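Local structure of beta-ketoacyl synthase (Burkholderia phymatum, 4EWG) at residues P144-T147 / A148-S152; A167-S170 / G171-A174; Q275-A278 / S279-A282. The protein probably catalyses, as a 3-oxoacyl-[acyl-carrier-protein] synthase of the thiolase superfamily, the condensation step that lengthens acyl chains. All blocks are in the same frame, centred on the assembly; numbering follows the deposited sequence.

Contact 1: P144-T147 / A148-S152; sequences PHTT and AVNVS
T146 and N150 meet one turn apart at the start of helix 146-154, and here backbone and side chain both join across the contact. T146 O takes the main-chain N150 N at 3.0 Å, and the amide at the end of the same asparagine leans back over it, with N150 ND2 also 3.0 Å from T146 O but bent to 121° at the hydrogen, so this second bond is weak. The two side chains cross at a slant, and the T146 hydroxyl is directed to V140 O and S78 OG. S73 OG holds N150 OD1, which helps fix the rotation of the amide.

On the neighbouring face H145, the N-cap residue, lies alongside V149, both pointing the same way. Its CG sits between the backbone N and the carbonyl carbon (chi1 54°), which brings CD2 to within 3.4 Å of V149 CG2, obliquely to the ring. Underneath, V149 N reaches H145 O at 3.0 Å in a nearly straight bond. The second subunit closes this side, its S165 packing on H145 and its M273 on V149 and N150.

On the T147 flank the contact is to the backbone only. V151 N bonds to T147 O at 3.0 Å and V151 CG2 lies on the same T147 O at 3.2 Å, but the two side chains do not meet. They lean instead on helix 76-92, T147 on V77 and both on A81. No side of this turn opens to solvent. The chemistry is therefore that of a helix start buried partly by its own chain and partly by the second subunit, where serine hydroxyls and a carbonyl from nearby segments take up the polar ends of T146 and N150.

Contact 2: A167-S170 / G171-A174; sequences ACAS and GSQA
A169 O is the acceptor that ties the turn to the helix: Q173 N donates to it at 2.9 Å with an angle of 165° at the hydrogen, as expected of an N-cap residue and the fourth residue after it. The backbone sets Q173 CB 3.3 Å from A169 O, and a chi1 of -73°, with CG opposite the carbonyl carbon, brings Q173 CG to 3.4 Å from A169 O. S172 OG also comes near A169 O, but that bond is weak and unsettled, and the hydroxyl has a partner in T404 OG1. One residue on, A174 N bonds to S170 O at 3.0 Å.

In the next shell S170 turns back on the loop. Both its OG, at 2.7 Å, and its backbone N, at 3.1 Å, donate to A167 O, while S166 N donates to the hydroxyl, pinning the turn. A water accepts from G171 N at 3.0 Å and lies 2.7 Å from C168 O, to which it can donate, though other acceptors compete. Further out, S166 OG meets Q173 OE1.

The Ala-Cys-Ala-Ser turn is consistent with the cysteine-bearing elbow of the ketosynthase family; C168 would then sit at the active site. Strand 391-398 lies against C168, A169 and S172, strand 402-409 against A169 and S172, and Q173, which also touches I402 and T404, reaches I161 O of the second subunit through NE2.

Contact 3: Q275-A278 / S279-A282; sequences QPTA and STMA
The chain comes in extended through P276 and T277 and then coils into helix 278-291, its first turn closed by M281 N on T277 O at 3.2 Å and by A282 N on A278 O at 2.9 Å. T277 is the N-cap, and the apolar contact between the residue before it, P276, and M281 in the first turn is a hydrophobic staple. A chi1 of -67° starts the M281 chain beside the backbone N and lets SD come to P276, while the bend at chi3 (83°) swings the methyl CE aside, 4.1 Å from P276 CB. The same side chain covers the carbonyl of T277, with M281 CG 3.4 Å from T277 O, and it also packs on A315 and A319 of helix 310-324.

The T277 side chain makes no capping bond. Its methyl CG2 lies 3.7 Å from S279 OG on the open side of the turn, where S279 is exposed. T280 OG1 comes across T277 to 3.6 Å from T277 CB. D269 braces the turn from outside: OD2 accepts from T277 N and OD1 hydrogen-bonds to T280 OG1, so one carboxylate spans the N-cap and the third residue of the helix. A negative charge near the helix start would probably interact favourably with its dipole. The staple itself closes on M281 SD, 3.6 Å from P276 CB.

All three contacts are the first turns of helices, met along the chain in the order 1, 2, 3. Contacts 1 and 2 belong to the N-terminal ketosynthase domain, at helices 146-154 and 170-183 with strand 161-163 between them; their centres are about 14 Å apart. Contact 3 opens helix 278-291 in the C-terminal domain, its centre about 17 Å from that of contact 2 and about 30 Å from that of contact 1. None touches another. Contacts 1 and 2 both lie at the dimer interface, whereas contact 3 is farther off and partly exposed. Two of the three helix starts, contact 2 near the middle of the chain among them, are therefore packed jointly by both subunits.

Contact 1: P144-T147 / A148-S152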
loop_
_atom_site.group_PDB
_atom_site.type_symbol
_atom_site.label_atom_id
_atom_site.label_comp_id
_atom_site.label_asym_id
_atom_site.label_seq_id
_atom_site.Cartn_x
_atom_site.Cartn_y
_atom_site.Cartn_z
ATOM N N PRO A 144 -3.711 -1.771 -6.980
ATOM C CA PRO A 144 -3.693 -1.883 -5.519
ATOM C C PRO A 144 -4.221 -0.630 -4.828
ATOM O O PRO A 144 -4.948 -0.699 -3.846
ATOM C CB PRO A 144 -2.207 -2.066 -5.237
ATOM C CG PRO A 144 -1.749 -2.843 -6.443
ATOM C CD PRO A 144 -2.423 -2.159 -7.574
ATOM N N HIS A 145 -3.817 0.511 -5.356
ATOM C CA HIS A 145 -4.124 1.794 -4.755
ATOM C C HIS A 145 -5.279 2.513 -5.423
ATOM O O HIS A 145 -5.360 3.718 -5.346
ATOM C CB HIS A 145 -2.866 2.677 -4.696
ATOM C CG HIS A 145 -2.161 2.865 -6.029
ATOM N ND1 HIS A 145 -1.982 1.867 -6.908
ATOM C CD2 HIS A 145 -1.567 3.985 -6.593
ATOM C CE1 HIS A 145 -1.293 2.326 -7.989
ATOM N NE2 HIS A 145 -1.055 3.618 -7.808
ATOM N N THR A 146 -6.212 1.753 -6.030
ATOM C CA THR A 146 -7.377 2.326 -6.697
ATOM C C THR A 146 -8.229 3.191 -5.753
ATOM O O THR A 146 -8.651 4.306 -6.124
ATOM C CB THR A 146 -8.252 1.255 -7.387
ATOM O OG1 THR A 146 -9.225 1.894 -8.223
ATOM C CG2 THR A 146 -8.925 0.310 -6.386
ATOM N N THR A 147 -8.472 2.695 -4.539
ATOM C CA THR A 147 -9.260 3.451 -3.606
ATOM C C THR A 147 -8.542 4.798 -3.290
ATOM O O THR A 147 -9.139 5.854 -3.417
ATOM C CB THR A 147 -9.559 2.671 -2.321
ATOM O OG1 THR A 147 -8.339 2.246 -1.728
ATOM C CG2 THR A 147 -10.454 1.486 -2.598
ATOM N N ALA A 148 -7.257 4.740 -2.926
ATOM C CA ALA A 148 -6.527 5.922 -2.448
ATOM C C ALA A 148 -6.436 6.996 -3.531
ATOM O O ALA A 148 -6.637 8.197 -3.249
ATOM C CB ALA A 148 -5.103 5.557 -1.981
ATOM N N VAL A 149 -6.085 6.571 -4.737
ATOM C CA VAL A 149 -5.949 7.478 -5.835
ATOM C C VAL A 149 -7.334 8.074 -6.235
ATOM O O VAL A 149 -7.444 9.268 -6.447
ATOM C CB VAL A 149 -5.273 6.800 -7.032
ATOM C CG1 VAL A 149 -5.380 7.662 -8.293
ATOM C CG2 VAL A 149 -3.806 6.521 -6.706
ATOM N N ASN A 150 -8.378 7.259 -6.278
ATOM C CA ASN A 150 -9.707 7.760 -6.668
ATOM C C ASN A 150 -10.272 8.783 -5.676
ATOM O O ASN A 150 -10.804 9.785 -6.073
ATOM C CB ASN A 150 -10.701 6.618 -6.889
ATOM C CG ASN A 150 -10.653 6.091 -8.288
ATOM O OD1 ASN A 150 -10.723 6.875 -9.233
ATOM N ND2 ASN A 150 -10.491 4.760 -8.445
ATOM N N VAL A 151 -10.091 8.529 -4.395
ATOM C CA VAL A 151 -10.475 9.468 -3.377
ATOM C C VAL A 151 -9.675 10.763 -3.518
ATOM O O VAL A 151 -10.256 11.855 -3.534
ATOM C CB VAL A 151 -10.226 8.887 -1.972
ATOM C CG1 VAL A 151 -10.383 9.970 -0.933
ATOM C CG2 VAL A 151 -11.130 7.682 -1.719
ATOM N N SER A 152 -8.347 10.649 -3.615
ATOM C CA SER A 152 -7.478 11.837 -3.707
ATOM C C SER A 152 -7.781 12.700 -4.930
ATOM O O SER A 152 -7.912 13.917 -4.812
ATOM C CB SER A 152 -6.017 11.455 -3.754
ATOM O OG SER A 152 -5.203 12.624 -3.675
#

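Contact 2: A167-S170 / G171-A174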
loop_
_atom_site.group_PDB
_atom_site.type_symbol
_atom_site.label_atom_id
_atom_site.label_comp_id
_atom_site.label_asym_id
_atom_site.label_seq_id
_atom_site.Cartn_x
_atom_site.Cartn_y
_atom_site.Cartn_z
ATOM N N ALA A 167 -5.069 -6.005 2.858
ATOM C CA ALA A 167 -6.232 -6.837 3.120
ATOM C C ALA A 167 -7.022 -6.277 4.301
ATOM O O ALA A 167 -7.385 -5.073 4.299
ATOM C CB ALA A 167 -5.794 -8.267 3.354
ATOM N N CYS A 168 -7.248 -7.113 5.307
ATOM C CA CYS A 168 -8.017 -6.778 6.481
ATOM C C CYS A 168 -7.480 -5.606 7.307
ATOM O O CYS A 168 -8.221 -5.005 8.065
ATOM C CB CYS A 168 -8.039 -7.993 7.461
ATOM S SG CYS A 168 -7.936 -9.635 6.766
ATOM N N ALA A 169 -6.192 -5.337 7.203
ATOM C CA ALA A 169 -5.545 -4.268 7.987
ATOM C C ALA A 169 -5.573 -2.916 7.255
ATOM O O ALA A 169 -4.973 -1.963 7.709
ATOM C CB ALA A 169 -4.105 -4.666 8.304
ATOM N N SER A 170 -6.288 -2.836 6.137
ATOM C CA SER A 170 -6.167 -1.673 5.217
ATOM C C SER A 170 -6.637 -0.385 5.910
ATOM O O SER A 170 -5.964 0.685 5.881
ATOM C CB SER A 170 -7.004 -1.927 3.951
ATOM O OG SER A 170 -6.421 -2.886 3.099
ATOM N N GLY A 171 -7.792 -0.497 6.544
ATOM C CA GLY A 171 -8.454 0.642 7.129
ATOM C C GLY A 171 -7.791 1.110 8.404
ATOM O O GLY A 171 -7.732 2.331 8.662
ATOM N N SER A 172 -7.291 0.158 9.185
ATOM C CA SER A 172 -6.612 0.490 10.444
ATOM C C SER A 172 -5.208 1.016 10.192
ATOM O O SER A 172 -4.777 1.941 10.867
ATOM C CB SER A 172 -6.590 -0.699 11.403
ATOM O OG SER A 172 -6.128 -1.894 10.759
ATOM N N GLN A 173 -4.477 0.438 9.243
ATOM C CA GLN A 173 -3.196 1.029 8.872
ATOM C C GLN A 173 -3.379 2.430 8.268
ATOM O O GLN A 173 -2.540 3.313 8.481
ATOM C CB GLN A 173 -2.405 0.140 7.910
ATOM C CG GLN A 173 -1.821 -1.108 8.590
ATOM C CD GLN A 173 -0.727 -1.793 7.770
ATOM O OE1 GLN A 173 -0.869 -1.980 6.565
ATOM N NE2 GLN A 173 0.362 -2.147 8.417
ATOM N N ALA A 174 -4.469 2.639 7.536
ATOM C CA ALA A 174 -4.738 3.952 6.970
ATOM C C ALA A 174 -4.856 4.935 8.113
ATOM O O ALA A 174 -4.192 5.958 8.113
ATOM C CB ALA A 174 -5.976 3.949 6.071
HETATM O O HOH W 1 -9.552 -2.789 7.366
#

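Contact 3: Q275-A278 / S279-A282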
loop_
_atom_site.group_PDB
_atom_site.type_symbol
_atom_site.label_atom_id
_atom_site.label_comp_id
_atom_site.label_asym_id
_atom_site.label_seq_id
_atom_site.Cartn_x
_atom_site.Cartn_y
_atom_site.Cartn_z
ATOM N N GLN A 275 -2.556 -18.512 10.064
ATOM C CA GLN A 275 -2.690 -18.816 11.491
ATOM C C GLN A 275 -2.078 -17.690 12.361
ATOM O O GLN A 275 -0.901 -17.411 12.257
ATOM C CB GLN A 275 -2.026 -20.163 11.842
ATOM C CG GLN A 275 -2.478 -21.396 11.023
ATOM C CD GLN A 275 -1.876 -22.704 11.547
ATOM O OE1 GLN A 275 -1.209 -22.712 12.567
ATOM N NE2 GLN A 275 -2.111 -23.822 10.831
ATOM N N PRO A 276 -2.876 -17.060 13.231
ATOM C CA PRO A 276 -2.371 -15.970 14.075
ATOM C C PRO A 276 -1.583 -16.433 15.307
ATOM O O PRO A 276 -1.909 -17.457 15.884
ATOM C CB PRO A 276 -3.648 -15.245 14.488
ATOM C CG PRO A 276 -4.693 -16.273 14.460
ATOM C CD PRO A 276 -4.317 -17.277 13.418
ATOM N N THR A 277 -0.591 -15.650 15.724
ATOM C CA THR A 277 0.183 -15.915 16.940
ATOM C C THR A 277 -0.158 -14.905 18.071
ATOM O O THR A 277 0.150 -13.698 17.983
ATOM C CB THR A 277 1.702 -15.814 16.671
ATOM O OG1 THR A 277 2.059 -16.677 15.587
ATOM C CG2 THR A 277 2.493 -16.207 17.938
ATOM N N ALA A 278 -0.754 -15.414 19.138
ATOM C CA ALA A 278 -1.234 -14.583 20.253
ATOM C C ALA A 278 -0.214 -13.606 20.858
ATOM O O ALA A 278 -0.578 -12.468 21.196
ATOM C CB ALA A 278 -1.828 -15.470 21.348
ATOM N N SER A 279 1.045 -14.004 20.992
ATOM C CA SER A 279 2.003 -13.146 21.706
ATOM C C SER A 279 2.264 -11.825 20.971
ATOM O O SER A 279 2.253 -10.725 21.592
ATOM C CB SER A 279 3.309 -13.866 22.009
ATOM O OG SER A 279 3.901 -14.318 20.810
ATOM N N THR A 280 2.445 -11.922 19.660
ATOM C CA THR A 280 2.700 -10.747 18.839
ATOM C C THR A 280 1.447 -9.913 18.618
ATOM O O THR A 280 1.554 -8.700 18.434
ATOM C CB THR A 280 3.368 -11.116 17.499
ATOM O OG1 THR A 280 2.876 -12.390 17.071
ATOM C CG2 THR A 280 4.896 -11.217 17.672
ATOM N N MET A 281 0.269 -10.554 18.659
ATOM C CA MET A 281 -1.005 -9.818 18.665
ATOM C C MET A 281 -1.089 -8.956 19.940
ATOM O O MET A 281 -1.410 -7.776 19.874
ATOM C CB MET A 281 -2.203 -10.776 18.581
ATOM C CG MET A 281 -2.310 -11.521 17.246
ATOM S SD MET A 281 -3.304 -13.032 17.337
ATOM C CE MET A 281 -4.973 -12.389 17.156
ATOM N N ALA A 282 -0.754 -9.552 21.090
ATOM C CA ALA A 282 -0.693 -8.809 22.367
ATOM C C ALA A 282 0.292 -7.657 22.248
ATOM O O ALA A 282 0.005 -6.538 22.647
ATOM C CB ALA A 282 -0.316 -9.734 23.544
#